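Local coordinates for SH3 domain-containing protein (Dictyostelium discoideum, PDB 4NQI) that remodels membranes through its inverse BAR domain in osmoregulation, phagocytosis and cytokinesis, and probably binds phosphatidylinositol lipids, at residues B[38-50]-B[96-108]. Sequence-based numbering, arbitrary orientation.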
ATOM      1  N   VAL B  38      -4.061  17.861  -8.833  1.00 59.65           N
ATOM      2  CA  VAL B  38      -4.436  16.553  -8.295  1.00 55.78           C
ATOM      3  C   VAL B  38      -4.014  15.429  -9.247  1.00 57.15           C
ATOM      4  O   VAL B  38      -3.538  14.378  -8.810  1.00 57.21           O
ATOM      5  CB  VAL B  38      -5.956  16.473  -8.027  1.00 47.91           C
ATOM      6  CG1 VAL B  38      -6.358  15.075  -7.582  1.00 41.02           C
ATOM      7  CG2 VAL B  38      -6.373  17.505  -6.983  1.00 43.96           C
ATOM      8  N   ILE B  39      -4.181  15.666 -10.548  1.00 57.36           N
ATOM      9  CA  ILE B  39      -3.780  14.708 -11.576  1.00 62.04           C
ATOM     10  C   ILE B  39      -2.265  14.482 -11.558  1.00 58.64           C
ATOM     11  O   ILE B  39      -1.806  13.338 -11.503  1.00 54.71           O
ATOM     12  CB  ILE B  39      -4.205  15.178 -12.988  1.00 64.34           C
ATOM     13  CG1 ILE B  39      -5.724  15.377 -13.068  1.00 68.96           C
ATOM     14  CG2 ILE B  39      -3.739  14.190 -14.047  1.00 63.75           C
ATOM     15  CD1 ILE B  39      -6.521  14.086 -13.157  1.00 68.80           C
ATOM     16  N   LYS B  40      -1.500  15.573 -11.609  1.00 62.01           N
ATOM     17  CA  LYS B  40      -0.040  15.510 -11.533  1.00 57.83           C
ATOM     18  C   LYS B  40       0.407  14.772 -10.280  1.00 54.67           C
ATOM     19  O   LYS B  40       1.285  13.909 -10.329  1.00 55.97           O
ATOM     20  CB  LYS B  40       0.560  16.918 -11.510  1.00 59.46           C
ATOM     21  CG  LYS B  40       0.406  17.714 -12.797  1.00 61.88           C
ATOM     22  CD  LYS B  40       0.967  19.120 -12.612  1.00 61.24           C
ATOM     23  N   ALA B  41      -0.200  15.131  -9.154  1.00 43.80           N
ATOM     24  CA  ALA B  41       0.111  14.499  -7.878  1.00 46.18           C
ATOM     25  C   ALA B  41      -0.225  13.007  -7.901  1.00 49.45           C
ATOM     26  O   ALA B  41       0.555  12.179  -7.425  1.00 49.05           O
ATOM     27  CB  ALA B  41      -0.627  15.195  -6.757  1.00 39.22           C
ATOM     28  N   ALA B  42      -1.386  12.670  -8.459  1.00 48.85           N
ATOM     29  CA  ALA B  42      -1.807  11.276  -8.566  1.00 48.99           C
ATOM     30  C   ALA B  42      -0.905  10.487  -9.513  1.00 44.03           C
ATOM     31  O   ALA B  42      -0.640   9.307  -9.285  1.00 45.85           O
ATOM     32  CB  ALA B  42      -3.259  11.185  -9.010  1.00 44.90           C
ATOM     33  N   ASN B  43      -0.445  11.142 -10.575  1.00 44.73           N
ATOM     34  CA  ASN B  43       0.438  10.508 -11.554  1.00 49.94           C
ATOM     35  C   ASN B  43       1.778  10.101 -10.940  1.00 51.90           C
ATOM     36  O   ASN B  43       2.308   9.025 -11.228  1.00 52.25           O
ATOM     37  CB  ASN B  43       0.655  11.439 -12.752  1.00 47.60           C
ATOM     38  CG  ASN B  43       1.362  10.754 -13.908  1.00 54.21           C
ATOM     39  OD1 ASN B  43       1.333   9.528 -14.030  1.00 60.98           O
ATOM     40  ND2 ASN B  43       2.002  11.544 -14.764  1.00 56.88           N
ATOM     41  N   LYS B  44       2.313  10.972 -10.090  1.00 52.56           N
ATOM     42  CA  LYS B  44       3.553  10.712  -9.363  1.00 52.35           C
ATOM     43  C   LYS B  44       3.374   9.585  -8.350  1.00 53.80           C
ATOM     44  O   LYS B  44       4.243   8.718  -8.208  1.00 56.76           O
ATOM     45  CB  LYS B  44       3.987  11.986  -8.640  1.00 58.27           C
ATOM     46  CG  LYS B  44       5.093  11.794  -7.617  1.00 64.08           C
ATOM     47  N   TYR B  45       2.248   9.613  -7.642  1.00 54.49           N
ATOM     48  CA  TYR B  45       1.912   8.587  -6.660  1.00 50.60           C
ATOM     49  C   TYR B  45       1.871   7.217  -7.325  1.00 48.08           C
ATOM     50  O   TYR B  45       2.403   6.240  -6.793  1.00 43.71           O
ATOM     51  CB  TYR B  45       0.561   8.902  -6.009  1.00 47.00           C
ATOM     52  CG  TYR B  45       0.145   7.945  -4.911  1.00 45.83           C
ATOM     53  CD1 TYR B  45       0.600   8.112  -3.612  1.00 43.24           C
ATOM     54  CD2 TYR B  45      -0.717   6.889  -5.169  1.00 50.33           C
ATOM     55  CE1 TYR B  45       0.220   7.248  -2.602  1.00 48.79           C
ATOM     56  CE2 TYR B  45      -1.102   6.018  -4.164  1.00 54.03           C
ATOM     57  CZ  TYR B  45      -0.630   6.203  -2.884  1.00 51.39           C
ATOM     58  OH  TYR B  45      -1.007   5.345  -1.878  1.00 49.61           O
ATOM     59  N   GLN B  46       1.241   7.156  -8.494  1.00 49.97           N
ATOM     60  CA  GLN B  46       1.146   5.920  -9.264  1.00 52.82           C
ATOM     61  C   GLN B  46       2.530   5.384  -9.640  1.00 53.34           C
ATOM     62  O   GLN B  46       2.794   4.185  -9.513  1.00 52.22           O
ATOM     63  CB  GLN B  46       0.292   6.147 -10.516  1.00 54.70           C
ATOM     64  CG  GLN B  46       0.288   4.992 -11.506  1.00 61.29           C
ATOM     65  CD  GLN B  46       1.261   5.197 -12.652  1.00 65.33           C
ATOM     66  OE1 GLN B  46       1.921   4.258 -13.094  1.00 75.66           O
ATOM     67  NE2 GLN B  46       1.342   6.426 -13.150  1.00 67.84           N
ATOM     68  N   GLN B  47       3.410   6.277 -10.088  1.00 54.15           N
ATOM     69  CA  GLN B  47       4.771   5.905 -10.471  1.00 49.02           C
ATOM     70  C   GLN B  47       5.556   5.336  -9.291  1.00 46.87           C
ATOM     71  O   GLN B  47       6.275   4.342  -9.433  1.00 47.38           O
ATOM     72  CB  GLN B  47       5.504   7.105 -11.084  1.00 55.20           C
ATOM     73  CG  GLN B  47       5.111   7.398 -12.536  1.00 60.38           C
ATOM     74  CD  GLN B  47       5.526   8.785 -13.003  1.00 63.34           C
ATOM     75  OE1 GLN B  47       6.281   9.486 -12.326  1.00 64.78           O
ATOM     76  NE2 GLN B  47       5.024   9.189 -14.166  1.00 62.27           N
ATOM     77  N   GLN B  48       5.412   5.958  -8.125  1.00 43.64           N
ATOM     78  CA  GLN B  48       6.085   5.474  -6.923  1.00 45.42           C
ATOM     79  C   GLN B  48       5.536   4.123  -6.466  1.00 51.22           C
ATOM     80  O   GLN B  48       6.268   3.306  -5.906  1.00 57.40           O
ATOM     81  CB  GLN B  48       5.990   6.502  -5.790  1.00 43.02           C
ATOM     82  CG  GLN B  48       6.754   7.798  -6.057  1.00 50.83           C
ATOM     83  CD  GLN B  48       8.236   7.571  -6.318  1.00 56.35           C
ATOM     84  OE1 GLN B  48       8.824   6.591  -5.852  1.00 55.01           O
ATOM     85  NE2 GLN B  48       8.846   8.482  -7.069  1.00 57.38           N
ATOM     86  N   ALA B  49       4.248   3.893  -6.714  1.00 45.20           N
ATOM     87  CA  ALA B  49       3.614   2.622  -6.373  1.00 41.14           C
ATOM     88  C   ALA B  49       4.203   1.483  -7.202  1.00 45.53           C
ATOM     89  O   ALA B  49       4.471   0.397  -6.678  1.00 46.04           O
ATOM     90  CB  ALA B  49       2.110   2.707  -6.574  1.00 36.01           C
ATOM     91  N   GLN B  50       4.398   1.733  -8.495  1.00 48.98           N
ATOM     92  CA  GLN B  50       5.030   0.756  -9.376  1.00 51.04           C
ATOM     93  C   GLN B  50       6.459   0.474  -8.922  1.00 47.16           C
ATOM     94  O   GLN B  50       6.918  -0.665  -8.969  1.00 40.98           O
ATOM     95  CB  GLN B  50       5.040   1.253 -10.824  1.00 49.95           C
ATOM     96  CG  GLN B  50       3.670   1.391 -11.473  1.00 59.06           C
ATOM     97  CD  GLN B  50       3.770   1.599 -12.975  1.00 70.19           C
ATOM     98  OE1 GLN B  50       4.763   1.220 -13.598  1.00 72.08           O
ATOM     99  NE2 GLN B  50       2.744   2.204 -13.560  1.00 69.20           N
ATOM    100  N   ALA B  96      -2.005   0.422  -9.109  1.00 40.01           N
ATOM    101  CA  ALA B  96      -1.422   1.610  -9.732  1.00 46.10           C
ATOM    102  C   ALA B  96      -1.985   1.839 -11.137  1.00 50.07           C
ATOM    103  O   ALA B  96      -2.284   2.975 -11.518  1.00 55.90           O
ATOM    104  CB  ALA B  96       0.091   1.491  -9.779  1.00 42.99           C
ATOM    105  N   LYS B  97      -2.127   0.753 -11.894  1.00 46.35           N
ATOM    106  CA  LYS B  97      -2.671   0.804 -13.250  1.00 51.00           C
ATOM    107  C   LYS B  97      -4.114   1.317 -13.263  1.00 47.30           C
ATOM    108  O   LYS B  97      -4.505   2.053 -14.170  1.00 43.34           O
ATOM    109  CB  LYS B  97      -2.619  -0.584 -13.895  1.00 54.54           C
ATOM    110  CG  LYS B  97      -1.223  -1.193 -14.028  1.00 62.15           C
ATOM    111  CD  LYS B  97      -0.476  -0.647 -15.235  1.00 67.27           C
ATOM    112  CE  LYS B  97       0.245  -1.758 -15.995  1.00 69.54           C
ATOM    113  NZ  LYS B  97       1.249  -2.477 -15.162  1.00 71.37           N
ATOM    114  N   VAL B  98      -4.897   0.916 -12.261  1.00 48.28           N
ATOM    115  CA  VAL B  98      -6.285   1.360 -12.131  1.00 44.78           C
ATOM    116  C   VAL B  98      -6.360   2.868 -11.898  1.00 44.02           C
ATOM    117  O   VAL B  98      -7.160   3.560 -12.528  1.00 49.75           O
ATOM    118  CB  VAL B  98      -7.015   0.611 -10.992  1.00 41.87           C
ATOM    119  CG1 VAL B  98      -8.329   1.297 -10.643  1.00 42.49           C
ATOM    120  CG2 VAL B  98      -7.261  -0.843 -11.379  1.00 34.58           C
ATOM    121  N   LEU B  99      -5.521   3.369 -10.995  1.00 39.74           N
ATOM    122  CA  LEU B  99      -5.435   4.802 -10.727  1.00 39.43           C
ATOM    123  C   LEU B  99      -5.081   5.570 -11.999  1.00 43.76           C
ATOM    124  O   LEU B  99      -5.580   6.673 -12.228  1.00 47.01           O
ATOM    125  CB  LEU B  99      -4.395   5.080  -9.638  1.00 47.28           C
ATOM    126  CG  LEU B  99      -4.204   6.548  -9.240  1.00 49.34           C
ATOM    127  CD1 LEU B  99      -5.479   7.113  -8.640  1.00 44.09           C
ATOM    128  CD2 LEU B  99      -3.035   6.718  -8.275  1.00 43.84           C
ATOM    129  N   LEU B 100      -4.227   4.973 -12.828  1.00 44.46           N
ATOM    130  CA  LEU B 100      -3.814   5.593 -14.085  1.00 46.09           C
ATOM    131  C   LEU B 100      -4.907   5.511 -15.149  1.00 48.09           C
ATOM    132  O   LEU B 100      -5.206   6.503 -15.816  1.00 47.56           O
ATOM    133  CB  LEU B 100      -2.532   4.938 -14.612  1.00 41.16           C
ATOM    134  CG  LEU B 100      -2.005   5.482 -15.943  1.00 41.98           C
ATOM    135  CD1 LEU B 100      -1.521   6.911 -15.780  1.00 40.87           C
ATOM    136  CD2 LEU B 100      -0.899   4.603 -16.522  1.00 42.11           C
ATOM    137  N   ASN B 101      -5.494   4.327 -15.307  1.00 51.26           N
ATOM    138  CA  ASN B 101      -6.466   4.077 -16.370  1.00 49.42           C
ATOM    139  C   ASN B 101      -7.884   4.549 -16.048  1.00 52.83           C
ATOM    140  O   ASN B 101      -8.622   4.957 -16.944  1.00 51.54           O
ATOM    141  CB  ASN B 101      -6.495   2.586 -16.725  1.00 45.00           C
ATOM    142  CG  ASN B 101      -5.170   2.087 -17.274  1.00 53.85           C
ATOM    143  OD1 ASN B 101      -4.457   2.812 -17.970  1.00 55.22           O
ATOM    144  ND2 ASN B 101      -4.837   0.837 -16.965  1.00 54.54           N
ATOM    145  N   GLU B 102      -8.261   4.483 -14.773  1.00 50.03           N
ATOM    146  CA  GLU B 102      -9.634   4.771 -14.357  1.00 50.87           C
ATOM    147  C   GLU B 102      -9.822   6.174 -13.777  1.00 52.13           C
ATOM    148  O   GLU B 102     -10.949   6.671 -13.715  1.00 55.40           O
ATOM    149  CB  GLU B 102     -10.126   3.726 -13.351  1.00 58.49           C
ATOM    150  CG  GLU B 102      -9.969   2.277 -13.805  1.00 70.27           C
ATOM    151  CD  GLU B 102     -11.067   1.837 -14.752  1.00 80.62           C
ATOM    152  OE1 GLU B 102     -11.960   2.658 -15.055  1.00 84.81           O
ATOM    153  OE2 GLU B 102     -11.040   0.668 -15.190  1.00 83.20           O
ATOM    154  N   PHE B 103      -8.732   6.809 -13.347  1.00 55.37           N
ATOM    155  CA  PHE B 103      -8.812   8.179 -12.831  1.00 52.90           C
ATOM    156  C   PHE B 103      -7.997   9.202 -13.626  1.00 53.40           C
ATOM    157  O   PHE B 103      -8.560  10.122 -14.222  1.00 58.25           O
ATOM    158  CB  PHE B 103      -8.403   8.251 -11.356  1.00 45.41           C
ATOM    159  CG  PHE B 103      -8.299   9.657 -10.833  1.00 46.35           C
ATOM    160  CD1 PHE B 103      -9.426  10.461 -10.747  1.00 46.59           C
ATOM    161  CD2 PHE B 103      -7.077  10.179 -10.436  1.00 46.31           C
ATOM    162  CE1 PHE B 103      -9.337  11.761 -10.272  1.00 50.43           C
ATOM    163  CE2 PHE B 103      -6.982  11.475  -9.957  1.00 51.76           C
ATOM    164  CZ  PHE B 103      -8.114  12.266  -9.877  1.00 55.44           C
ATOM    165  N   ILE B 104      -6.675   9.042 -13.613  1.00 56.84           N
ATOM    166  CA  ILE B 104      -5.748  10.023 -14.184  1.00 59.19           C
ATOM    167  C   ILE B 104      -6.060  10.412 -15.632  1.00 60.04           C
ATOM    168  O   ILE B 104      -6.314  11.583 -15.922  1.00 58.48           O
ATOM    169  CB  ILE B 104      -4.283   9.545 -14.064  1.00 56.43           C
ATOM    170  CG1 ILE B 104      -3.841   9.576 -12.599  1.00 52.22           C
ATOM    171  CG2 ILE B 104      -3.360  10.407 -14.914  1.00 54.67           C
ATOM    172  CD1 ILE B 104      -2.573   8.797 -12.326  1.00 45.67           C
ATOM    173  N   THR B 105      -6.045   9.434 -16.533  1.00 56.61           N
ATOM    174  CA  THR B 105      -6.339   9.692 -17.945  1.00 54.37           C
ATOM    175  C   THR B 105      -7.789  10.151 -18.213  1.00 53.65           C
ATOM    176  O   THR B 105      -7.999  11.116 -18.950  1.00 56.74           O
ATOM    177  CB  THR B 105      -5.960   8.487 -18.850  1.00 60.07           C
ATOM    178  OG1 THR B 105      -4.639   8.032 -18.523  1.00 60.54           O
ATOM    179  CG2 THR B 105      -6.007   8.881 -20.316  1.00 53.54           C
ATOM    180  N   PRO B 106      -8.796   9.472 -17.622  1.00 50.50           N
ATOM    181  CA  PRO B 106     -10.167   9.933 -17.883  1.00 55.22           C
ATOM    182  C   PRO B 106     -10.508  11.302 -17.286  1.00 58.30           C
ATOM    183  O   PRO B 106     -11.325  12.013 -17.873  1.00 59.42           O
ATOM    184  CB  PRO B 106     -11.033   8.852 -17.228  1.00 56.13           C
ATOM    185  CG  PRO B 106     -10.161   7.653 -17.166  1.00 53.54           C
ATOM    186  CD  PRO B 106      -8.789   8.181 -16.910  1.00 50.89           C
ATOM    187  N   ASN B 107      -9.919  11.668 -16.150  1.00 59.35           N
ATOM    188  CA  ASN B 107     -10.224  12.968 -15.548  1.00 59.88           C
ATOM    189  C   ASN B 107      -9.441  14.103 -16.202  1.00 58.32           C
ATOM    190  O   ASN B 107      -9.900  15.247 -16.231  1.00 57.79           O
ATOM    191  CB  ASN B 107      -9.995  12.953 -14.034  1.00 61.24           C
ATOM    192  CG  ASN B 107     -10.828  13.997 -13.307  1.00 58.34           C
ATOM    193  OD1 ASN B 107     -10.306  15.009 -12.833  1.00 56.40           O
ATOM    194  ND2 ASN B 107     -12.134  13.756 -13.222  1.00 51.59           N
ATOM    195  N   LYS B 108      -8.261  13.780 -16.723  1.00 55.85           N
ATOM    196  CA  LYS B 108      -7.474  14.729 -17.504  1.00 61.19           C
ATOM    197  C   LYS B 108      -8.287  15.186 -18.714  1.00 62.51           C
ATOM    198  O   LYS B 108      -8.358  16.381 -19.020  1.00 61.87           O
ATOM    199  CB  LYS B 108      -6.163  14.077 -17.948  1.00 70.21           C
ATOM    200  CG  LYS B 108      -5.149  15.023 -18.570  1.00 76.16           C
ATOM    201  CD  LYS B 108      -3.728  14.501 -18.378  1.00 79.31           C
ATOM    202  CE  LYS B 108      -3.569  13.087 -18.917  0.68 82.78           C
ATOM    203  NZ  LYS B 108      -2.231  12.519 -18.584  1.00 86.14           N
TER
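Residues 38-50 and 96-108 run antiparallel, their axes crossing at -153° and approaching to 9.2 Å, with Ile39 beside Ile104 and Gln46 beside Ala96. This is knobs-into-holes packing between helices 15-64 and 72-140 of the elongated I-BAR helical bundle, near the middle of the chain. Ile39 is one knob, set among Phe103, Ile104, Asn107 and Lys108. Its CG2 lies 3.9 Å from Ile104 CG2, and the two branched chains pass one another running opposite ways. Ile104 returns the fit among Ile39, Ala42, Asn43 and Gln46: CG1 stands anti to its own carbonyl carbon (chi1 -70°), and the extended chain brings CD1 to 3.5 Å from Asn43 CA. The Phe103 ring meets Ala42 edge-on, with CB in the ring plane 3.9 Å from CE2, while Val38 CG1 also reaches the rim, at CZ. Phe191 and Phe195 of helix 152-224 pack on the same ring, so a serine in place of Phe103 would probably open a gap among three helices and leave Val38 and Ala42 without their aromatic neighbour. Further along, Leu99 CD2 touches the edge of the Tyr45 ring at CD2, 3.9 Å away, and the Tyr45 hydroxyl is hydrogen-bonded to Glu89 of the second subunit. Helix 72-140 widens into a pi-type turn at 99-104 and kinks at Pro106, whose N has no hydrogen to bond the turn before; Leu100 O accepts from both the backbone N and OG1 of Thr105. At the other end Gln46 CG, anti to the backbone N (chi1 171°), lies 3.3 Å from Ala96 O, while Ala49 CB meets Ala96 CB at 4.0 Å.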